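Long-range contacts in protein-glutamine gamma-glutamyltransferase 2 (Pagrus major, PDB 1G0D), which catalyses the calcium-dependent cross-linking of proteins, joining peptide-bound glutamine to the side-chain amines of lysine or to other primary amines: residues L475-A480 against T576-P581; V490-K495 against E540-H545; M508-V513 against H557-K562; Q481-T486 against P581-E586; F310-R315 against T398-V403. All coordinates share one frame; numbering follows the deposited sequence.

Interaction 1. Residues L475-A480 against T576-P581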
# COMPACT_ATOMS: atom_id res chain seq x y z
N LEU A 475 -1.73 22.84 -27.53
CA LEU A 475 -1.53 21.46 -27.93
C LEU A 475 -2.22 20.51 -26.96
O LEU A 475 -2.21 20.76 -25.76
CB LEU A 475 -0.02 21.16 -27.98
CG LEU A 475 0.60 20.11 -28.91
CD1 LEU A 475 -0.03 20.10 -30.29
CD2 LEU A 475 2.08 20.39 -29.01
N SER A 476 -2.81 19.44 -27.47
CA SER A 476 -3.50 18.47 -26.62
C SER A 476 -3.61 17.13 -27.33
O SER A 476 -3.73 17.11 -28.54
CB SER A 476 -4.90 18.99 -26.27
OG SER A 476 -5.80 18.86 -27.36
N ILE A 477 -3.55 16.03 -26.58
CA ILE A 477 -3.66 14.67 -27.14
C ILE A 477 -4.94 14.05 -26.63
O ILE A 477 -5.28 14.26 -25.47
CB ILE A 477 -2.46 13.78 -26.70
CG1 ILE A 477 -1.16 14.37 -27.25
CG2 ILE A 477 -2.60 12.38 -27.24
CD1 ILE A 477 0.02 14.05 -26.43
N LYS A 478 -5.63 13.29 -27.47
CA LYS A 478 -6.90 12.70 -27.04
C LYS A 478 -7.10 11.30 -27.54
O LYS A 478 -6.64 10.96 -28.61
CB LYS A 478 -8.06 13.56 -27.51
CG LYS A 478 -7.68 14.72 -28.43
CD LYS A 478 -8.65 15.89 -28.28
CE LYS A 478 -8.61 16.79 -29.51
NZ LYS A 478 -9.57 17.94 -29.41
N HIS A 479 -7.81 10.49 -26.78
CA HIS A 479 -8.04 9.13 -27.21
C HIS A 479 -9.34 8.56 -26.66
O HIS A 479 -9.84 9.02 -25.63
CB HIS A 479 -6.86 8.25 -26.79
CG HIS A 479 -6.77 7.99 -25.32
ND1 HIS A 479 -5.63 8.27 -24.58
CD2 HIS A 479 -7.63 7.41 -24.45
CE1 HIS A 479 -5.80 7.88 -23.34
NE2 HIS A 479 -7.01 7.35 -23.23
N ALA A 480 -9.87 7.53 -27.34
CA ALA A 480 -11.13 6.87 -26.94
C ALA A 480 -10.97 5.68 -25.99
O ALA A 480 -11.80 4.77 -26.01
CB ALA A 480 -11.88 6.39 -28.18
N THR A 576 3.34 18.40 -24.85
CA THR A 576 2.22 17.81 -24.15
C THR A 576 2.38 16.32 -24.22
O THR A 576 2.59 15.76 -25.28
CB THR A 576 0.88 18.18 -24.78
OG1 THR A 576 0.63 19.58 -24.58
CG2 THR A 576 -0.22 17.42 -24.10
N VAL A 577 2.32 15.65 -23.08
CA VAL A 577 2.47 14.22 -23.11
C VAL A 577 1.21 13.54 -22.62
O VAL A 577 0.46 14.11 -21.85
CB VAL A 577 3.66 13.80 -22.25
CG1 VAL A 577 3.78 12.28 -22.22
CG2 VAL A 577 4.90 14.41 -22.83
N ALA A 578 0.96 12.33 -23.10
CA ALA A 578 -0.21 11.58 -22.69
C ALA A 578 0.19 10.13 -22.56
O ALA A 578 0.96 9.63 -23.37
CB ALA A 578 -1.30 11.71 -23.74
N ASN A 579 -0.28 9.46 -21.53
CA ASN A 579 0.03 8.05 -21.36
C ASN A 579 -1.24 7.32 -21.57
O ASN A 579 -2.22 7.57 -20.87
CB ASN A 579 0.54 7.75 -19.97
CG ASN A 579 1.97 8.12 -19.81
OD1 ASN A 579 2.85 7.29 -20.02
ND2 ASN A 579 2.22 9.37 -19.46
N ILE A 580 -1.24 6.41 -22.54
CA ILE A 580 -2.44 5.68 -22.83
C ILE A 580 -2.43 4.27 -22.28
O ILE A 580 -1.63 3.45 -22.68
CB ILE A 580 -2.68 5.62 -24.33
CG1 ILE A 580 -2.55 7.02 -24.92
CG2 ILE A 580 -4.08 5.08 -24.62
CD1 ILE A 580 -2.86 7.11 -26.41
N PRO A 581 -3.27 4.00 -21.28
CA PRO A 581 -3.33 2.64 -20.74
C PRO A 581 -4.38 1.82 -21.56
O PRO A 581 -5.58 2.10 -21.53
CB PRO A 581 -3.73 2.87 -19.28
CG PRO A 581 -4.30 4.25 -19.22
CD PRO A 581 -4.15 4.91 -20.54
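Thr576 OG1, hydrogen-bonded to Asp415 O just beyond strand 409-414, also lies 3.3 Å from Leu475 O, a close approach not counted as a bond. No hydrogen bond spans the two segments, which illustrates how facing sheets of the first C-terminal beta-barrel meet through side-chain packing, with no backbone hydrogen bonds between them. The strand axes run nearly parallel, 15° apart and 6.7 Å from each other at closest approach, leaving room for one interleaved layer. Ile477 fills its middle. Its CG1 lies anti to the carbonyl carbon (chi1 -63°), and the branches divide the work: CG2 rests on Ala578 CB at 3.8 Å, while CD1 reaches the backbone of the other strand, 3.3 Å from Thr576 O. Farther along, His479 and Ile580 approach from opposite directions. Ile580 CG2 lies over one face of the imidazole, 3.7 Å from the centroid of the His479 ring, a CH-pi contact, and Ile580 CG1 packs 3.3 Å from His479 ND1. Both segments hold residues of the GTP site inferred from relatives, so the contact lies at that site. Strand 473-479 is the edge of its sheet and pairs with 488-496, whose Val490 also touches Ile477 and Ile580; strand 573-581 lies between 409-414 and 558-566 in the sheet opposite.

Interaction 2. Residues V490-K495 against E540-H545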
# COMPACT_ATOMS: atom_id res chain seq x y z
N VAL A 490 -5.28 8.23 -32.22
CA VAL A 490 -5.05 9.17 -31.13
C VAL A 490 -4.99 10.53 -31.82
O VAL A 490 -4.17 10.72 -32.71
CB VAL A 490 -3.67 8.96 -30.44
CG1 VAL A 490 -3.41 10.08 -29.47
CG2 VAL A 490 -3.62 7.63 -29.72
N ILE A 491 -5.84 11.47 -31.44
CA ILE A 491 -5.75 12.78 -32.07
C ILE A 491 -4.85 13.73 -31.30
O ILE A 491 -4.83 13.72 -30.07
CB ILE A 491 -7.11 13.44 -32.22
CG1 ILE A 491 -8.00 12.54 -33.04
CG2 ILE A 491 -6.98 14.76 -32.93
CD1 ILE A 491 -8.83 11.73 -32.15
N VAL A 492 -4.08 14.51 -32.05
CA VAL A 492 -3.20 15.52 -31.50
C VAL A 492 -3.80 16.79 -32.08
O VAL A 492 -3.73 17.01 -33.28
CB VAL A 492 -1.73 15.34 -32.01
CG1 VAL A 492 -0.85 16.47 -31.52
CG2 VAL A 492 -1.17 14.03 -31.51
N GLU A 493 -4.41 17.62 -31.24
CA GLU A 493 -5.03 18.83 -31.73
C GLU A 493 -4.31 20.08 -31.30
O GLU A 493 -4.01 20.26 -30.13
CB GLU A 493 -6.47 18.87 -31.27
CG GLU A 493 -7.11 20.23 -31.41
CD GLU A 493 -8.58 20.25 -31.03
OE1 GLU A 493 -9.43 20.13 -31.94
OE2 GLU A 493 -8.88 20.37 -29.81
N VAL A 494 -4.04 20.94 -32.27
CA VAL A 494 -3.37 22.22 -32.05
C VAL A 494 -4.47 23.28 -32.16
O VAL A 494 -5.10 23.40 -33.19
CB VAL A 494 -2.33 22.49 -33.17
CG1 VAL A 494 -1.64 23.79 -32.88
CG2 VAL A 494 -1.35 21.32 -33.31
N LYS A 495 -4.71 24.04 -31.10
CA LYS A 495 -5.76 25.05 -31.17
C LYS A 495 -5.13 26.40 -31.22
O LYS A 495 -4.46 26.81 -30.29
CB LYS A 495 -6.68 25.03 -29.92
CG LYS A 495 -7.95 24.12 -30.00
CD LYS A 495 -8.27 23.38 -28.67
CE LYS A 495 -6.98 22.84 -27.94
NZ LYS A 495 -6.50 21.46 -28.30
N GLU A 540 -4.62 16.33 -36.07
CA GLU A 540 -3.84 15.31 -36.76
C GLU A 540 -4.05 14.01 -36.03
O GLU A 540 -4.25 13.99 -34.81
CB GLU A 540 -2.35 15.65 -36.75
CG GLU A 540 -1.88 16.37 -37.99
CD GLU A 540 -1.47 15.42 -39.10
OE1 GLU A 540 -2.35 15.07 -39.91
OE2 GLU A 540 -0.29 15.03 -39.14
N VAL A 541 -4.02 12.92 -36.77
CA VAL A 541 -4.21 11.60 -36.21
C VAL A 541 -2.99 10.68 -36.34
O VAL A 541 -2.20 10.76 -37.29
CB VAL A 541 -5.42 10.91 -36.89
CG1 VAL A 541 -5.52 9.47 -36.45
CG2 VAL A 541 -6.69 11.66 -36.56
N MET A 542 -2.82 9.83 -35.34
CA MET A 542 -1.73 8.88 -35.35
C MET A 542 -2.38 7.55 -35.11
O MET A 542 -3.01 7.36 -34.09
CB MET A 542 -0.75 9.20 -34.24
CG MET A 542 0.39 8.19 -34.07
SD MET A 542 1.66 8.83 -32.94
CE MET A 542 0.95 10.47 -32.51
N ARG A 543 -2.24 6.63 -36.04
CA ARG A 543 -2.86 5.34 -35.85
C ARG A 543 -1.88 4.32 -35.36
O ARG A 543 -0.94 3.97 -36.07
CB ARG A 543 -3.49 4.84 -37.14
CG ARG A 543 -4.14 3.47 -37.00
CD ARG A 543 -5.27 3.29 -38.00
NE ARG A 543 -5.96 2.03 -37.80
CZ ARG A 543 -7.11 1.90 -37.14
NH1 ARG A 543 -7.70 2.96 -36.60
NH2 ARG A 543 -7.67 0.70 -37.02
N LEU A 544 -2.12 3.86 -34.14
CA LEU A 544 -1.29 2.84 -33.52
C LEU A 544 -1.96 1.49 -33.82
O LEU A 544 -3.20 1.41 -33.78
CB LEU A 544 -1.20 3.10 -32.02
CG LEU A 544 -0.20 4.14 -31.50
CD1 LEU A 544 1.13 3.99 -32.18
CD2 LEU A 544 -0.75 5.49 -31.75
N HIS A 545 -1.17 0.46 -34.12
CA HIS A 545 -1.68 -0.88 -34.47
C HIS A 545 -1.19 -1.99 -33.57
O HIS A 545 -0.05 -1.99 -33.13
CB HIS A 545 -1.26 -1.27 -35.89
CG HIS A 545 -1.70 -0.30 -36.92
ND1 HIS A 545 -0.96 0.82 -37.25
CD2 HIS A 545 -2.79 -0.28 -37.72
CE1 HIS A 545 -1.58 1.49 -38.21
NE2 HIS A 545 -2.69 0.84 -38.51
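Val490 and Val492 supply the apolar centre, on the face they share with Met542 and Leu544. Here two strands of a three-stranded antiparallel sheet of the first C-terminal beta-barrel lie side by side, and the barrel interior begins on this face. Val490 CG2 touches Leu544 CD2 at 4.1 Å. Met542 runs out extended, CG anti to the backbone N (chi1 175°), and then folds back at SD, which brings CE to 4.3 Å from Val492 CG2; beyond these tips wait Met508 and Ala510 of strand 502-513. The backbone between is tied at two hydrogen-bonded pairs, Val490 with Met542 and Val492 with Glu540. The straighter bonds belong to the second pair: Val492 N donates to Glu540 O over 2.8 Å at 173°, and the same oxygen takes a CA-H contact from Ile491 CA at 3.3 Å. The intervening non-hydrogen-bonded pair, Ile491 with Val541, turns to the other face, where Ile491 CG1 and Val541 CG2 meet 3.9 Å apart. Charge gathers outside this apolar core. The Glu540 chain bends away to a salt bridge with Lys526, and Arg543 pairs with Asp489. Farther up the first strand, Glu493 OE2 joins two lysines, Lys478 of the adjoining strand and Lys495; Lys495 NZ meets this oxygen, 3.0 Å away, on its anti side and 16° out of the carboxylate plane.

Interaction 3. Residues M508-V513 against H557-K562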
# COMPACT_ATOMS: atom_id res chain seq x y z
N MET A 508 5.31 14.36 -33.57
CA MET A 508 4.57 13.43 -32.72
C MET A 508 5.26 12.08 -32.64
O MET A 508 5.75 11.57 -33.65
CB MET A 508 3.18 13.21 -33.26
CG MET A 508 2.57 14.41 -33.88
SD MET A 508 1.18 13.79 -34.80
CE MET A 508 1.40 14.61 -36.41
N LEU A 509 5.34 11.50 -31.45
CA LEU A 509 5.95 10.18 -31.29
C LEU A 509 5.07 9.35 -30.41
O LEU A 509 4.36 9.85 -29.56
CB LEU A 509 7.29 10.22 -30.57
CG LEU A 509 8.41 11.26 -30.60
CD1 LEU A 509 7.95 12.63 -30.09
CD2 LEU A 509 9.52 10.69 -29.69
N ALA A 510 5.16 8.04 -30.56
CA ALA A 510 4.38 7.15 -29.75
C ALA A 510 5.34 6.02 -29.42
O ALA A 510 5.81 5.31 -30.32
CB ALA A 510 3.20 6.67 -30.52
N MET A 511 5.66 5.86 -28.14
CA MET A 511 6.60 4.83 -27.70
C MET A 511 5.98 4.08 -26.55
O MET A 511 5.23 4.67 -25.79
CB MET A 511 7.88 5.47 -27.20
CG MET A 511 7.75 5.94 -25.77
SD MET A 511 8.75 7.39 -25.40
CE MET A 511 8.29 8.40 -26.84
N ALA A 512 6.30 2.80 -26.42
CA ALA A 512 5.76 2.01 -25.31
C ALA A 512 6.50 2.46 -24.05
O ALA A 512 7.62 2.99 -24.13
CB ALA A 512 5.98 0.53 -25.55
N VAL A 513 5.88 2.26 -22.89
CA VAL A 513 6.45 2.70 -21.61
C VAL A 513 6.04 1.78 -20.44
O VAL A 513 5.17 0.89 -20.60
CB VAL A 513 5.94 4.13 -21.36
CG1 VAL A 513 4.99 4.14 -20.21
CG2 VAL A 513 7.08 5.09 -21.15
N HIS A 557 0.44 -2.59 -20.55
CA HIS A 557 -0.05 -2.10 -21.85
C HIS A 557 -0.12 -0.57 -21.97
O HIS A 557 -1.17 -0.01 -22.31
CB HIS A 557 -1.45 -2.68 -22.12
CG HIS A 557 -1.65 -4.06 -21.59
ND1 HIS A 557 -1.42 -5.19 -22.35
CD2 HIS A 557 -2.01 -4.51 -20.37
CE1 HIS A 557 -1.63 -6.27 -21.62
NE2 HIS A 557 -1.99 -5.88 -20.41
N LEU A 558 1.01 0.10 -21.72
CA LEU A 558 1.09 1.57 -21.78
C LEU A 558 1.82 2.19 -22.99
O LEU A 558 2.90 1.76 -23.39
CB LEU A 558 1.77 2.07 -20.52
CG LEU A 558 1.05 2.08 -19.19
CD1 LEU A 558 2.14 2.12 -18.12
CD2 LEU A 558 0.08 3.29 -19.08
N ILE A 559 1.24 3.25 -23.54
CA ILE A 559 1.84 3.92 -24.66
C ILE A 559 1.92 5.41 -24.36
O ILE A 559 0.90 6.09 -24.23
CB ILE A 559 1.00 3.68 -25.95
CG1 ILE A 559 1.26 2.24 -26.45
CG2 ILE A 559 1.37 4.70 -27.04
CD1 ILE A 559 0.26 1.76 -27.45
N ARG A 560 3.13 5.92 -24.25
CA ARG A 560 3.30 7.34 -23.98
C ARG A 560 3.34 8.11 -25.30
O ARG A 560 4.25 7.91 -26.09
CB ARG A 560 4.59 7.56 -23.22
CG ARG A 560 4.75 8.94 -22.60
CD ARG A 560 5.91 8.90 -21.64
NE ARG A 560 5.55 8.27 -20.37
CZ ARG A 560 6.37 8.15 -19.33
NH1 ARG A 560 5.96 7.57 -18.21
NH2 ARG A 560 7.62 8.62 -19.41
N VAL A 561 2.36 8.97 -25.55
CA VAL A 561 2.34 9.78 -26.76
C VAL A 561 2.82 11.18 -26.40
O VAL A 561 2.43 11.70 -25.36
CB VAL A 561 0.93 9.88 -27.33
CG1 VAL A 561 0.91 10.76 -28.58
CG2 VAL A 561 0.41 8.49 -27.64
N LYS A 562 3.68 11.76 -27.24
CA LYS A 562 4.21 13.11 -27.01
C LYS A 562 4.04 13.98 -28.24
O LYS A 562 4.07 13.51 -29.36
CB LYS A 562 5.69 13.07 -26.66
CG LYS A 562 6.00 12.16 -25.50
CD LYS A 562 7.48 12.24 -25.16
CE LYS A 562 7.84 11.42 -23.93
NZ LYS A 562 9.18 11.80 -23.45
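Within these segments Met508 CA lies 3.4 Å from Lys562 O, a CA-H...O contact in an antiparallel ladder of the barrel's large mixed sheet. Leu509 and Lys562 then form a hydrogen-bonded pair, with Lys562 N donating to Leu509 O over 3.1 Å, and Leu509 CD1 bends across to the base of the lysine chain. Ala510 turns the other way, into the barrel; its CB faces the CG2 branches of Ile559 and Val561, each 4.4 Å away, and touches Met542 and Leu544 of the opposing sheet. Met511 repeats the two-bond pattern with Arg560, the shorter bond running from Arg560 N to Met511 O at 2.9 Å. The Met511 CG sits between the backbone N and the carbonyl carbon (chi1 82°); two further bends lead CE back along the sheet to 4.2 Å from Lys562 CE. Ala512 adds a CA-H contact to Leu558 O, its methyl on the same face as Ala510. Val513 closes the series: CG1 packs on Leu558 CB at 3.8 Å. On this same face the guanidinium of Arg560 is fixed by Asp326, Ser517, Asn330 and Asn579, the last belonging to the GTP site inferred by similarity. With CG anti to the backbone N (chi1 -167°), a bend at chi3 lays it flat beneath the valine, with Val513 CG2 3.6 Å above the centre of its plane.

Interaction 4. Residues Q481-T486 against P581-E586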
# COMPACT_ATOMS: atom_id res chain seq x y z
N GLN A 481 -9.91 5.69 -25.17
CA GLN A 481 -9.62 4.60 -24.23
C GLN A 481 -9.64 3.26 -24.94
O GLN A 481 -10.57 2.48 -24.75
CB GLN A 481 -10.64 4.57 -23.10
CG GLN A 481 -10.62 5.80 -22.26
CD GLN A 481 -11.90 5.97 -21.49
OE1 GLN A 481 -12.83 6.65 -21.95
NE2 GLN A 481 -11.96 5.35 -20.31
N PRO A 482 -8.59 2.96 -25.72
CA PRO A 482 -8.49 1.70 -26.48
C PRO A 482 -8.38 0.46 -25.65
O PRO A 482 -7.88 0.50 -24.52
CB PRO A 482 -7.22 1.89 -27.28
CG PRO A 482 -6.39 2.79 -26.41
CD PRO A 482 -7.39 3.80 -25.91
N VAL A 483 -8.83 -0.66 -26.23
CA VAL A 483 -8.72 -1.94 -25.57
C VAL A 483 -7.52 -2.70 -26.12
O VAL A 483 -7.34 -2.75 -27.31
CB VAL A 483 -9.94 -2.80 -25.84
CG1 VAL A 483 -9.79 -4.18 -25.15
CG2 VAL A 483 -11.17 -2.07 -25.37
N PHE A 484 -6.69 -3.28 -25.26
CA PHE A 484 -5.54 -4.03 -25.74
C PHE A 484 -6.03 -5.04 -26.77
O PHE A 484 -7.05 -5.71 -26.55
CB PHE A 484 -4.87 -4.79 -24.60
CG PHE A 484 -3.66 -5.55 -25.03
CD1 PHE A 484 -2.59 -4.88 -25.60
CD2 PHE A 484 -3.59 -6.93 -24.87
CE1 PHE A 484 -1.45 -5.59 -26.02
CE2 PHE A 484 -2.46 -7.65 -25.29
CZ PHE A 484 -1.39 -6.97 -25.87
N GLY A 485 -5.29 -5.14 -27.88
CA GLY A 485 -5.64 -6.03 -28.97
C GLY A 485 -6.07 -5.26 -30.22
O GLY A 485 -6.01 -5.79 -31.32
N THR A 486 -6.47 -4.00 -30.06
CA THR A 486 -6.94 -3.22 -31.19
C THR A 486 -6.03 -2.11 -31.74
O THR A 486 -5.14 -1.60 -31.04
CB THR A 486 -8.34 -2.59 -30.87
OG1 THR A 486 -8.18 -1.42 -30.07
CG2 THR A 486 -9.22 -3.56 -30.08
N PRO A 581 -3.27 4.00 -21.28
CA PRO A 581 -3.33 2.64 -20.74
C PRO A 581 -4.38 1.82 -21.56
O PRO A 581 -5.58 2.10 -21.53
CB PRO A 581 -3.73 2.87 -19.28
CG PRO A 581 -4.30 4.25 -19.22
CD PRO A 581 -4.15 4.91 -20.54
N LEU A 582 -3.91 0.83 -22.32
CA LEU A 582 -4.80 0.02 -23.13
C LEU A 582 -5.45 -1.01 -22.19
O LEU A 582 -4.75 -1.73 -21.48
CB LEU A 582 -4.01 -0.68 -24.25
CG LEU A 582 -3.67 0.01 -25.58
CD1 LEU A 582 -3.57 1.47 -25.42
CD2 LEU A 582 -2.36 -0.48 -26.08
N SER A 583 -6.79 -1.09 -22.21
CA SER A 583 -7.55 -1.98 -21.31
C SER A 583 -7.55 -3.48 -21.57
O SER A 583 -7.38 -3.91 -22.69
CB SER A 583 -9.02 -1.53 -21.20
OG SER A 583 -9.58 -1.05 -22.41
N THR A 584 -7.74 -4.27 -20.51
CA THR A 584 -7.84 -5.72 -20.63
C THR A 584 -9.31 -6.04 -20.34
O THR A 584 -10.01 -5.26 -19.69
CB THR A 584 -6.93 -6.47 -19.65
OG1 THR A 584 -6.97 -5.82 -18.38
CG2 THR A 584 -5.49 -6.49 -20.17
N PRO A 585 -9.81 -7.19 -20.81
CA PRO A 585 -11.22 -7.43 -20.50
C PRO A 585 -11.44 -7.55 -19.01
O PRO A 585 -10.52 -7.89 -18.28
CB PRO A 585 -11.54 -8.73 -21.25
CG PRO A 585 -10.21 -9.41 -21.48
CD PRO A 585 -9.18 -8.30 -21.56
N GLU A 586 -12.67 -7.25 -18.57
CA GLU A 586 -13.03 -7.34 -17.17
C GLU A 586 -13.77 -8.62 -16.82
O GLU A 586 -14.88 -8.85 -17.27
CB GLU A 586 -13.89 -6.17 -16.75
CG GLU A 586 -13.86 -6.04 -15.25
CD GLU A 586 -15.04 -5.28 -14.68
OE1 GLU A 586 -15.59 -4.41 -15.42
OE2 GLU A 586 -15.38 -5.56 -13.50
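Pro482 and Ser583 form the tight part of this contact between two loops. Pro482 O accepts twice from one residue: Ser583 N, 3.0 Å away, comes in the carbonyl plane, and Ser583 OG, at 3.1 Å, from above it. The chain returns the grip one step on, where Phe484 N donates to Ser583 O over 2.7 Å, a single bridge centred on Val483 and Ser583. Beside the bridge Pro482 and Leu582 cross at about a right angle, CG of Pro482 lying 3.3 Å from CD1 of Leu582. Phe484 CG lies anti to the backbone N (chi1 -178°), leading the ring off with Leu582 CD2 near its edge. The outer side is looser. Val483 points away overall, though CG2 touches Ser583 OG at 3.5 Å and CG1 lies near Ser583 O, while Gln481 lies exposed. Thr486 N and OG1 both donate to Val483 O, closing a type II turn. Gln481, Pro482 and Pro581 belong to the GTP site inferred by similarity. These loops leave strands 473-479 and 573-581 of the facing sheets; Phe484 reaches His557, Tyr546 of helix 546-549 and Leu670 of the C-terminal immunoglobulin-like domain, and Leu582 packs on Phe488 of strand 488-496.

Interaction 5. Residues F310-R315 against T398-V403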
# COMPACT_ATOMS: atom_id res chain seq x y z
N PHE A 310 15.62 18.91 -17.63
CA PHE A 310 15.66 17.70 -18.40
C PHE A 310 16.02 18.01 -19.83
O PHE A 310 15.21 18.57 -20.56
CB PHE A 310 14.28 17.07 -18.34
CG PHE A 310 14.26 15.62 -18.68
CD1 PHE A 310 14.30 14.67 -17.70
CD2 PHE A 310 14.20 15.21 -20.01
CE1 PHE A 310 14.29 13.31 -18.02
CE2 PHE A 310 14.19 13.87 -20.34
CZ PHE A 310 14.24 12.92 -19.34
N LEU A 311 17.24 17.64 -20.23
CA LEU A 311 17.76 17.87 -21.59
C LEU A 311 17.40 16.82 -22.63
O LEU A 311 17.69 15.63 -22.50
CB LEU A 311 19.27 17.99 -21.55
CG LEU A 311 19.80 18.86 -20.42
CD1 LEU A 311 21.31 18.97 -20.56
CD2 LEU A 311 19.14 20.23 -20.49
N LEU A 312 16.76 17.30 -23.68
CA LEU A 312 16.31 16.50 -24.79
C LEU A 312 17.06 17.03 -26.02
O LEU A 312 17.63 18.10 -26.00
CB LEU A 312 14.81 16.73 -24.95
CG LEU A 312 13.76 15.74 -24.43
CD1 LEU A 312 14.34 14.94 -23.31
CD2 LEU A 312 12.51 16.48 -24.00
N ASN A 313 17.06 16.28 -27.10
CA ASN A 313 17.71 16.79 -28.28
C ASN A 313 16.58 17.31 -29.14
O ASN A 313 15.43 17.34 -28.69
CB ASN A 313 18.46 15.68 -29.01
CG ASN A 313 17.56 14.56 -29.43
OD1 ASN A 313 16.34 14.72 -29.57
ND2 ASN A 313 18.15 13.39 -29.62
N GLU A 314 16.90 17.73 -30.36
CA GLU A 314 15.88 18.25 -31.27
C GLU A 314 14.92 17.15 -31.73
O GLU A 314 13.78 17.43 -32.14
CB GLU A 314 16.54 18.92 -32.48
CG GLU A 314 17.23 20.27 -32.19
CD GLU A 314 18.74 20.18 -32.35
OE1 GLU A 314 19.31 20.91 -33.19
OE2 GLU A 314 19.35 19.35 -31.62
N ARG A 315 15.35 15.90 -31.65
CA ARG A 315 14.48 14.79 -32.04
C ARG A 315 13.58 14.40 -30.89
O ARG A 315 12.95 13.34 -30.93
CB ARG A 315 15.30 13.58 -32.45
CG ARG A 315 16.32 13.92 -33.47
CD ARG A 315 17.04 12.70 -33.93
NE ARG A 315 16.26 11.98 -34.93
CZ ARG A 315 15.72 10.79 -34.71
NH1 ARG A 315 15.02 10.19 -35.67
NH2 ARG A 315 15.88 10.21 -33.53
N THR A 398 10.48 19.89 -12.77
CA THR A 398 11.26 19.42 -13.92
C THR A 398 10.94 20.32 -15.13
O THR A 398 9.79 20.43 -15.57
CB THR A 398 10.94 17.92 -14.31
OG1 THR A 398 11.96 17.05 -13.79
CG2 THR A 398 10.96 17.72 -15.80
N ILE A 399 11.97 20.97 -15.65
CA ILE A 399 11.80 21.81 -16.82
C ILE A 399 12.55 21.15 -17.99
O ILE A 399 13.75 20.94 -17.89
CB ILE A 399 12.39 23.18 -16.55
CG1 ILE A 399 11.56 23.86 -15.47
CG2 ILE A 399 12.45 23.99 -17.85
CD1 ILE A 399 12.18 25.15 -14.94
N TYR A 400 11.85 20.82 -19.07
CA TYR A 400 12.49 20.20 -20.24
C TYR A 400 13.17 21.21 -21.18
O TYR A 400 12.65 22.30 -21.37
CB TYR A 400 11.47 19.47 -21.06
CG TYR A 400 11.09 18.14 -20.51
CD1 TYR A 400 10.17 18.03 -19.46
CD2 TYR A 400 11.56 16.97 -21.12
CE1 TYR A 400 9.70 16.77 -19.05
CE2 TYR A 400 11.10 15.71 -20.73
CZ TYR A 400 10.16 15.61 -19.70
OH TYR A 400 9.64 14.36 -19.41
N TRP A 401 14.30 20.84 -21.78
CA TRP A 401 14.98 21.74 -22.70
C TRP A 401 15.46 21.07 -23.97
O TRP A 401 15.89 19.92 -23.96
CB TRP A 401 16.19 22.37 -22.04
CG TRP A 401 15.90 23.07 -20.77
CD1 TRP A 401 15.64 22.50 -19.56
CD2 TRP A 401 15.87 24.49 -20.55
NE1 TRP A 401 15.45 23.47 -18.60
CE2 TRP A 401 15.59 24.70 -19.20
CE3 TRP A 401 16.06 25.60 -21.38
CZ2 TRP A 401 15.49 25.97 -18.65
CZ3 TRP A 401 15.96 26.86 -20.83
CH2 TRP A 401 15.68 27.03 -19.49
N ILE A 402 15.36 21.80 -25.08
CA ILE A 402 15.87 21.32 -26.37
C ILE A 402 17.27 21.94 -26.45
O ILE A 402 17.43 23.15 -26.61
CB ILE A 402 15.07 21.88 -27.57
CG1 ILE A 402 13.60 21.39 -27.52
CG2 ILE A 402 15.81 21.54 -28.86
CD1 ILE A 402 13.25 20.24 -28.42
N VAL A 403 18.29 21.12 -26.28
CA VAL A 403 19.64 21.66 -26.38
C VAL A 403 20.15 21.30 -27.76
O VAL A 403 20.20 20.11 -28.13
CB VAL A 403 20.58 21.03 -25.35
CG1 VAL A 403 21.92 21.72 -25.44
CG2 VAL A 403 19.98 21.15 -23.93
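A parallel strand pair at the rim of the large mixed sheet sets Phe310 beside Tyr400, Leu311 beside Trp401 and Leu312 beside Ile402. Its backbone bonds alternate between partners: Phe310 N donates to Ile399 O, Phe310 O receives Trp401 N at 2.7 Å, Leu312 N goes to Trp401 O at 2.8 Å, and Leu312 O takes Val403 N. Phe310 and Tyr400 point the same way, their ring planes oblique at 44°, and Phe310 CB sits over the tyrosine face, 4.0 Å from the centroid of the Tyr400 ring. Strand 307-312, from the transglutaminase core sequence, is the outermost strand here, and 397-403 joins it to 409-414 and so to the strands of the barrel. On the other face Leu311 CD2 packs 3.7 Å from Val403 CG2 and against Trp401 CB. Trp401 NE1 is hydrogen-bonded to Asp309, and Arg409 makes a cation-pi contact with the Trp401 ring. Past the strand, Glu314 CG rests 3.8 Å from Ile402 CG2 while its carboxylate pairs with Lys405.

Interactions 1, 2 and 3 belong to one barrel: 2 and 3 are ladders within the facing sheets, held by backbone bonds, and 1 joins those sheets by side-chain packing without hydrogen bonds. Their apolar faces interlock, with Ile477 on Val490 and Met542 on Ala510. Interaction 3 is the fully buried member, carrying its charges on the face turned from the barrel interior; 1, 2 and 4 are partly buried. Interaction 4 shares Pro581 with interaction 1 and replaces regular pairing by a single bridge between loops. Interaction 5, a surface contact, extends the sheet of interaction 3 by parallel strands, its centre about 17 Å from that of interaction 3.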